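Local coordinates for 16S rRNA methylase (Uncultured bacterium, PDB 7JLZ), which probably methylates N1 of adenine 1408 in the 16S rRNA of the 30S ribosomal subunit, a modification linked to aminoglycoside resistance, at residues E157-K160 against S161-P165. Residues are numbered along the deposited sequence; the frame is centred on the assembly and turned at random.
Sequences EYLK and STVIP
Y158 and T162 meet one turn apart in helix 156-168. T162 CB lies over one face of the Y158 ring, 3.9 Å from its centroid, a CH-pi contact set toward the rim. T162 CG2 reaches the phenol end, 3.7 Å from Y158 CZ. V163 CG2 approaches the same ring obliquely, 3.5 Å from Y158 CE2. The ring gets there because Y158 CG is anti to the backbone N (chi1 -172°). Y158 OH is hydrogen-bonded to E150 N.

A second apolar group involves L159. Its CD1 packs on V163 CB, and its CG on I164 CD1. L159 and I164 also touch L174, so this side of the helix packs on the edge strand 172-179.

E157 O is gripped by one serine: S161 N and OG reach it from opposite faces of its carbonyl plane. Y158 O takes T162 N at 2.9 Å and V163 N at 3.1 Å. I164 N bonds to L159 O almost straight, at 173°. The i+5 bonds of V163 and I164 mark a pi-type turn at 161-163. P165 follows; its ring nitrogen has no hydrogen to give, and its CD sits 3.3 Å from K160 O. The chemistry implies a helix widened and then kinked, with Y158 O spanning the switch from i+4 to i+5 bonding.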
# COMPACT_ATOMS: atom_id res chain seq x y z
N GLU A 157 -26.90 -3.10 -6.67
CA GLU A 157 -27.42 -1.81 -6.21
C GLU A 157 -26.46 -1.14 -5.24
O GLU A 157 -26.17 0.06 -5.35
CB GLU A 157 -28.79 -1.99 -5.56
CG GLU A 157 -29.25 -0.75 -4.81
CD GLU A 157 -30.71 -0.78 -4.44
OE1 GLU A 157 -31.36 -1.83 -4.63
OE2 GLU A 157 -31.22 0.26 -3.96
N TYR A 158 -25.95 -1.89 -4.26
CA TYR A 158 -25.00 -1.32 -3.32
C TYR A 158 -23.69 -0.97 -4.02
O TYR A 158 -23.06 0.05 -3.71
CB TYR A 158 -24.75 -2.29 -2.17
CG TYR A 158 -23.92 -1.72 -1.05
CD1 TYR A 158 -24.50 -0.93 -0.06
CD2 TYR A 158 -22.56 -1.97 -0.98
CE1 TYR A 158 -23.73 -0.40 0.97
CE2 TYR A 158 -21.79 -1.45 0.05
CZ TYR A 158 -22.38 -0.67 1.01
OH TYR A 158 -21.61 -0.15 2.03
N LEU A 159 -23.26 -1.82 -4.95
CA LEU A 159 -22.03 -1.54 -5.69
C LEU A 159 -22.15 -0.24 -6.47
O LEU A 159 -21.26 0.61 -6.43
CB LEU A 159 -21.71 -2.70 -6.64
CG LEU A 159 -20.42 -2.57 -7.46
CD1 LEU A 159 -19.21 -2.64 -6.56
CD2 LEU A 159 -20.35 -3.63 -8.56
N LYS A 160 -23.27 -0.06 -7.18
CA LYS A 160 -23.43 1.09 -8.06
C LYS A 160 -23.72 2.37 -7.28
O LYS A 160 -23.28 3.45 -7.67
CB LYS A 160 -24.54 0.84 -9.08
CG LYS A 160 -24.16 -0.11 -10.20
CD LYS A 160 -23.05 0.47 -11.05
CE LYS A 160 -23.54 1.65 -11.87
NZ LYS A 160 -22.40 2.38 -12.50
N SER A 161 -24.49 2.26 -6.20
CA SER A 161 -24.94 3.45 -5.49
C SER A 161 -24.03 3.85 -4.33
O SER A 161 -24.08 5.01 -3.90
CB SER A 161 -26.36 3.25 -4.95
OG SER A 161 -26.35 2.51 -3.75
N THR A 162 -23.21 2.94 -3.82
CA THR A 162 -22.40 3.27 -2.66
C THR A 162 -20.92 3.05 -2.92
O THR A 162 -20.11 3.97 -2.76
CB THR A 162 -22.84 2.46 -1.45
OG1 THR A 162 -24.18 2.81 -1.11
CG2 THR A 162 -21.90 2.73 -0.26
N VAL A 163 -20.54 1.83 -3.32
CA VAL A 163 -19.12 1.50 -3.41
C VAL A 163 -18.44 2.33 -4.49
O VAL A 163 -17.47 3.04 -4.22
CB VAL A 163 -18.92 -0.00 -3.66
CG1 VAL A 163 -17.43 -0.31 -3.74
CG2 VAL A 163 -19.56 -0.79 -2.54
N ILE A 164 -18.93 2.25 -5.72
CA ILE A 164 -18.26 2.95 -6.82
C ILE A 164 -18.21 4.45 -6.59
O ILE A 164 -17.13 5.04 -6.77
CB ILE A 164 -18.91 2.56 -8.17
CG1 ILE A 164 -18.55 1.11 -8.53
CG2 ILE A 164 -18.45 3.49 -9.28
CD1 ILE A 164 -19.44 0.52 -9.64
N PRO A 165 -19.29 5.14 -6.17
CA PRO A 165 -19.19 6.60 -5.99
C PRO A 165 -18.19 7.03 -4.93
O PRO A 165 -17.52 8.05 -5.10
CB PRO A 165 -20.62 7.01 -5.60
CG PRO A 165 -21.50 5.92 -6.12
CD PRO A 165 -20.68 4.67 -5.99